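Local atomic coordinates of alpha-rhamnosidase (Dictyoglomus thermophilum, PDB entry 6I60), a protein that probably hydrolyses terminal non-reducing alpha-L-rhamnose residues from alpha-L-rhamnosides, as an alpha-L-rhamnosidase of bacteria. Residues 511-515 and 761-766; 802-807 and 817-823. All blocks are in the same frame, centred on the assembly; numbering follows the deposited sequence.

Contact 1: 511-515 and 761-766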
# COMPACT_ATOMS: atom_id res chain seq x y z
N GLN A 511 -9.59 -3.43 -0.10
CA GLN A 511 -10.32 -3.13 1.13
C GLN A 511 -10.09 -4.20 2.19
O GLN A 511 -9.85 -3.88 3.36
CB GLN A 511 -11.81 -2.99 0.83
CG GLN A 511 -12.70 -2.95 2.06
CD GLN A 511 -13.32 -4.29 2.39
OE1 GLN A 511 -13.77 -5.02 1.50
NE2 GLN A 511 -13.34 -4.63 3.67
N LEU A 512 -10.14 -5.48 1.79
CA LEU A 512 -10.05 -6.56 2.77
C LEU A 512 -8.65 -6.72 3.33
O LEU A 512 -8.49 -7.21 4.45
CB LEU A 512 -10.50 -7.88 2.13
CG LEU A 512 -11.98 -7.95 1.74
CD1 LEU A 512 -12.20 -9.06 0.73
CD2 LEU A 512 -12.86 -8.14 2.97
N SER A 513 -7.62 -6.31 2.59
CA SER A 513 -6.24 -6.42 3.04
C SER A 513 -5.67 -5.08 3.51
O SER A 513 -4.47 -4.99 3.77
CB SER A 513 -5.36 -7.00 1.94
OG SER A 513 -5.27 -6.14 0.82
N ALA A 514 -6.51 -4.05 3.64
CA ALA A 514 -6.01 -2.74 4.04
C ALA A 514 -5.56 -2.74 5.50
O ALA A 514 -4.57 -2.08 5.84
CB ALA A 514 -7.08 -1.67 3.81
N GLU A 515 -6.26 -3.46 6.37
CA GLU A 515 -5.87 -3.51 7.77
C GLU A 515 -4.55 -4.24 7.96
O GLU A 515 -3.76 -3.87 8.84
CB GLU A 515 -6.98 -4.17 8.60
CG GLU A 515 -6.77 -4.07 10.10
CD GLU A 515 -7.95 -4.59 10.89
OE1 GLU A 515 -8.44 -5.70 10.58
OE2 GLU A 515 -8.40 -3.89 11.82
N ILE A 761 -13.40 -14.45 0.27
CA ILE A 761 -12.51 -13.37 0.69
C ILE A 761 -13.20 -12.43 1.67
O ILE A 761 -12.56 -11.87 2.56
CB ILE A 761 -11.97 -12.61 -0.54
CG1 ILE A 761 -13.11 -11.97 -1.32
CG2 ILE A 761 -11.19 -13.54 -1.44
CD1 ILE A 761 -12.64 -10.99 -2.38
N VAL A 762 -14.52 -12.25 1.54
CA VAL A 762 -15.23 -11.30 2.38
C VAL A 762 -15.38 -11.83 3.80
O VAL A 762 -15.00 -11.17 4.77
CB VAL A 762 -16.61 -10.96 1.76
CG1 VAL A 762 -17.51 -10.31 2.81
CG2 VAL A 762 -16.44 -10.05 0.55
N ALA A 763 -15.93 -13.04 3.94
CA ALA A 763 -16.22 -13.58 5.26
C ALA A 763 -14.97 -14.07 5.98
O ALA A 763 -14.98 -14.14 7.22
CB ALA A 763 -17.23 -14.72 5.15
N THR A 764 -13.90 -14.41 5.26
CA THR A 764 -12.65 -14.78 5.93
C THR A 764 -12.07 -13.61 6.71
O THR A 764 -11.42 -13.82 7.74
CB THR A 764 -11.63 -15.29 4.91
OG1 THR A 764 -12.26 -16.23 4.03
CG2 THR A 764 -10.47 -15.97 5.62
N ARG A 765 -12.31 -12.38 6.24
CA ARG A 765 -11.83 -11.20 6.94
C ARG A 765 -12.54 -10.98 8.28
O ARG A 765 -11.98 -10.32 9.16
CB ARG A 765 -12.00 -9.97 6.05
CG ARG A 765 -11.32 -8.71 6.55
CD ARG A 765 -12.34 -7.62 6.85
NE ARG A 765 -11.76 -6.50 7.58
CZ ARG A 765 -11.67 -6.44 8.91
NH1 ARG A 765 -12.11 -7.44 9.66
NH2 ARG A 765 -11.13 -5.37 9.49
N TYR A 766 -13.74 -11.54 8.45
CA TYR A 766 -14.52 -11.32 9.66
C TYR A 766 -14.66 -12.54 10.55
O TYR A 766 -15.00 -12.39 11.73
CB TYR A 766 -15.93 -10.81 9.31
CG TYR A 766 -15.96 -9.58 8.44
CD1 TYR A 766 -15.59 -8.34 8.94
CD2 TYR A 766 -16.38 -9.66 7.11
CE1 TYR A 766 -15.62 -7.21 8.14
CE2 TYR A 766 -16.42 -8.53 6.31
CZ TYR A 766 -16.04 -7.31 6.83
OH TYR A 766 -16.07 -6.19 6.03

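Contact 2: 802-807 and 817-823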
# COMPACT_ATOMS: atom_id res chain seq x y z
N THR A 802 3.85 -17.18 -1.30
CA THR A 802 2.92 -16.08 -1.11
C THR A 802 1.55 -16.71 -0.88
O THR A 802 1.42 -17.88 -0.48
CB THR A 802 2.94 -15.11 -2.30
OG1 THR A 802 2.93 -15.86 -3.53
CG2 THR A 802 4.18 -14.23 -2.26
N LEU A 803 0.49 -15.95 -1.13
CA LEU A 803 -0.87 -16.43 -0.95
C LEU A 803 -1.52 -16.66 -2.30
O LEU A 803 -1.27 -15.94 -3.27
CB LEU A 803 -1.69 -15.45 -0.12
CG LEU A 803 -1.98 -15.90 1.32
CD1 LEU A 803 -0.69 -16.12 2.09
CD2 LEU A 803 -2.87 -14.90 2.03
N TRP A 804 -2.37 -17.69 -2.36
CA TRP A 804 -3.04 -18.07 -3.60
C TRP A 804 -4.33 -17.28 -3.79
O TRP A 804 -4.90 -16.72 -2.85
CB TRP A 804 -3.36 -19.56 -3.60
CG TRP A 804 -2.17 -20.45 -3.68
CD1 TRP A 804 -0.90 -20.08 -3.99
CD2 TRP A 804 -2.14 -21.85 -3.43
NE1 TRP A 804 -0.07 -21.18 -3.96
CE2 TRP A 804 -0.81 -22.28 -3.61
CE3 TRP A 804 -3.10 -22.80 -3.06
CZ2 TRP A 804 -0.42 -23.61 -3.44
CZ3 TRP A 804 -2.72 -24.12 -2.90
CH2 TRP A 804 -1.38 -24.51 -3.09
N GLU A 805 -4.79 -17.25 -5.04
CA GLU A 805 -6.10 -16.68 -5.35
C GLU A 805 -7.22 -17.61 -4.92
O GLU A 805 -8.28 -17.14 -4.48
CB GLU A 805 -6.19 -16.38 -6.84
CG GLU A 805 -7.55 -15.88 -7.31
CD GLU A 805 -7.54 -15.42 -8.75
OE1 GLU A 805 -6.56 -15.73 -9.46
OE2 GLU A 805 -8.50 -14.74 -9.17
N ARG A 806 -7.02 -18.92 -5.02
CA ARG A 806 -8.03 -19.91 -4.69
C ARG A 806 -7.49 -20.88 -3.64
O ARG A 806 -6.27 -21.09 -3.53
CB ARG A 806 -8.47 -20.69 -5.93
CG ARG A 806 -8.40 -19.88 -7.21
CD ARG A 806 -9.72 -19.16 -7.47
NE ARG A 806 -10.85 -20.04 -7.21
CZ ARG A 806 -11.36 -20.88 -8.09
NH1 ARG A 806 -10.84 -20.97 -9.31
NH2 ARG A 806 -12.40 -21.64 -7.76
N TRP A 807 -8.41 -21.47 -2.87
CA TRP A 807 -8.01 -22.46 -1.87
C TRP A 807 -7.43 -23.70 -2.52
O TRP A 807 -6.47 -24.29 -2.01
CB TRP A 807 -9.20 -22.82 -0.99
CG TRP A 807 -9.76 -21.68 -0.18
CD1 TRP A 807 -10.93 -21.02 -0.40
CD2 TRP A 807 -9.16 -21.07 0.97
NE1 TRP A 807 -11.11 -20.04 0.55
CE2 TRP A 807 -10.03 -20.05 1.40
CE3 TRP A 807 -7.98 -21.29 1.68
CZ2 TRP A 807 -9.76 -19.25 2.51
CZ3 TRP A 807 -7.71 -20.49 2.78
CH2 TRP A 807 -8.59 -19.48 3.18
N SER A 817 -4.11 -17.74 -10.03
CA SER A 817 -2.88 -17.03 -9.70
C SER A 817 -2.37 -17.42 -8.31
O SER A 817 -3.15 -17.76 -7.41
CB SER A 817 -3.09 -15.52 -9.76
OG SER A 817 -2.09 -14.84 -9.03
N HIS A 818 -1.05 -17.36 -8.15
CA HIS A 818 -0.38 -17.80 -6.93
C HIS A 818 0.25 -16.65 -6.15
O HIS A 818 1.18 -16.88 -5.37
CB HIS A 818 0.68 -18.85 -7.27
CG HIS A 818 0.13 -20.23 -7.44
ND1 HIS A 818 0.65 -21.32 -6.78
CD2 HIS A 818 -0.90 -20.69 -8.19
CE1 HIS A 818 -0.04 -22.40 -7.12
NE2 HIS A 818 -0.98 -22.05 -7.98
N ASN A 819 -0.23 -15.43 -6.34
CA ASN A 819 0.28 -14.28 -5.60
C ASN A 819 -0.84 -13.25 -5.42
O ASN A 819 -0.76 -12.11 -5.87
CB ASN A 819 1.49 -13.68 -6.31
CG ASN A 819 2.34 -12.82 -5.38
OD1 ASN A 819 1.94 -12.52 -4.26
ND2 ASN A 819 3.51 -12.42 -5.85
N HIS A 820 -1.90 -13.66 -4.74
CA HIS A 820 -3.01 -12.78 -4.43
C HIS A 820 -2.93 -12.30 -2.99
O HIS A 820 -2.28 -12.92 -2.14
CB HIS A 820 -4.35 -13.47 -4.68
CG HIS A 820 -4.90 -13.24 -6.06
ND1 HIS A 820 -4.16 -13.46 -7.20
CD2 HIS A 820 -6.11 -12.80 -6.47
CE1 HIS A 820 -4.90 -13.17 -8.26
NE2 HIS A 820 -6.08 -12.77 -7.85
N ILE A 821 -3.61 -11.19 -2.71
CA ILE A 821 -3.56 -10.55 -1.41
C ILE A 821 -4.93 -10.46 -0.74
O ILE A 821 -5.00 -10.08 0.44
CB ILE A 821 -2.93 -9.14 -1.51
CG1 ILE A 821 -2.50 -8.61 -0.14
CG2 ILE A 821 -3.87 -8.17 -2.21
CD1 ILE A 821 -1.82 -9.64 0.73
N MET A 822 -6.01 -10.82 -1.43
CA MET A 822 -7.34 -10.66 -0.85
C MET A 822 -7.52 -11.52 0.39
O MET A 822 -8.18 -11.10 1.35
CB MET A 822 -8.41 -10.99 -1.90
CG MET A 822 -8.06 -12.16 -2.80
SD MET A 822 -9.22 -12.34 -4.17
CE MET A 822 -9.13 -14.10 -4.47
N PHE A 823 -6.95 -12.72 0.39
CA PHE A 823 -7.06 -13.61 1.54
C PHE A 823 -6.06 -13.30 2.65
O PHE A 823 -6.01 -14.04 3.64
CB PHE A 823 -6.90 -15.07 1.10
CG PHE A 823 -8.16 -15.69 0.55
CD1 PHE A 823 -9.29 -15.81 1.33
CD2 PHE A 823 -8.20 -16.14 -0.76
CE1 PHE A 823 -10.45 -16.38 0.83
CE2 PHE A 823 -9.36 -16.71 -1.27
CZ PHE A 823 -10.48 -16.83 -0.48
O HOH W 1 0.26 -13.23 -2.13
O HOH W 2 -4.90 -14.17 -1.31

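Contact 1: 511-515 and 761-766
Leu512 lays its branched end against the first turn of 761-766, and its two methyls share the work. Leu512 CD1 meets both backbone and side chain of Ile761: it comes within 3.4 Å of Ile761 O and 3.7 Å of Ile761 CG1. The other methyl is turned along the segment, with Leu512 CD2 3.7 Å from Arg765 CB, so the leucine bears on two residues one helical turn apart. CG anti to the carbonyl carbon (chi1 -66°) carries the two methyls to the 761-766 backbone, though the bond to CB does not aim at it.

Arg765 continues from this apolar patch to a charged one. Its CG and CD run past Leu512, Arg765 CD also lying 3.5 Å above the plane of the Tyr766 ring, near the rim. The chain bends at chi2 (-117°) and brings the guanidinium to Glu515, whose own chain is extended. The salt bridge joins Glu515 OE1 to Arg765 NH2 at 2.9 Å; the carboxylate and guanidinium planes stand 43° apart, so a single oxygen makes the close approach in place of a flat two-pronged pairing. Each partner has a second anchor on helix 564-576: NH2 of Arg765 is hydrogen-bonded to Tyr571 and OE2 of Glu515 to Tyr575, which satisfies these buried polar atoms and should fix the rotation of both groups. Helix 761-773 is thus joined to helices 507-512 and 514-520 by side-chain packing and one salt bridge, with no hydrogen bond across the two segments, as expected between helices of the (alpha/alpha)6 barrel of the six-hairpin glycosidases.

Contact 2: 802-807 and 817-823
Glu805 lies along one face of the His820 imidazole, and this is the tightly packed part of the contact. Glu805 CB sits 3.4 Å from the His820 ring centroid, almost on the ring normal, a CH-pi contact. With CG anti to the backbone N (chi1 175°) and an extended chain beyond, the carboxylate follows the ring and stacks with planes 17° apart. Backbone bonds fix the register: Glu805 N donates to Ser817 O (2.9 Å) and His820 N to Leu803 O (2.8 Å). Glu805 OE1 accepts from Ser817 N at 3.2 Å through its anti lone pair, while Arg500 forms a salt bridge with the same oxygen. His820 ND1 donates to Ser817 OG at 3.1 Å, the oxygen lying near the ring plane, which should fix the ring's rotation; Ser817 OG is also hydrogen-bonded to Gln499. Were His820 an alanine, Glu805 would probably lose the flat surface beside its chain and Ser817 OG a donor.

Beyond this core, Trp807 turns an edge toward the face of Phe823, the six-membered rings having centroids 4.5 Å apart and planes at 52°. At the far end Thr802 OG1 donates to His818 O in the carbonyl plane. The looser part is bridged by solvent, though its residues are buried: water 2 accepts from Phe823 N and donates to Trp804 O, each 3.0 Å from the water oxygen, and water 1 takes the N-H of Leu803 and lies by Asn819 OD1 and His820 O. Leu803 packs on helix 473-488, Trp804 and Trp807 both touch Met795 of helix 792-797, and Met822 and Phe823 rest on helix 761-773; in the chain, the loop follows helix 792-797 and precedes helix 826-835.

In the fold
Both contacts are buried within the six-hairpin glycosidase domain, their centres about 13 Å apart. They touch mainly at helix 761-773, where Ile761, covered by Leu512 in contact 1, puts CG2 3.5 Å from Phe823 CZ of contact 2, and also where Ser513 meets Ile821. Contact 1 joins helices far apart in sequence and buries 301 Å², largely through an aliphatic patch and one salt bridge. Contact 2 closes a short loop excursion and buries 721 Å². Lacking regular secondary structure, it relies on backbone hydrogen bonds, aromatic groups and bound water. A triethylene glycol, probably from the crystallisation liquor, lies about 3 Å from the Glu805 side chain (nearest atoms) and may mark a pocket.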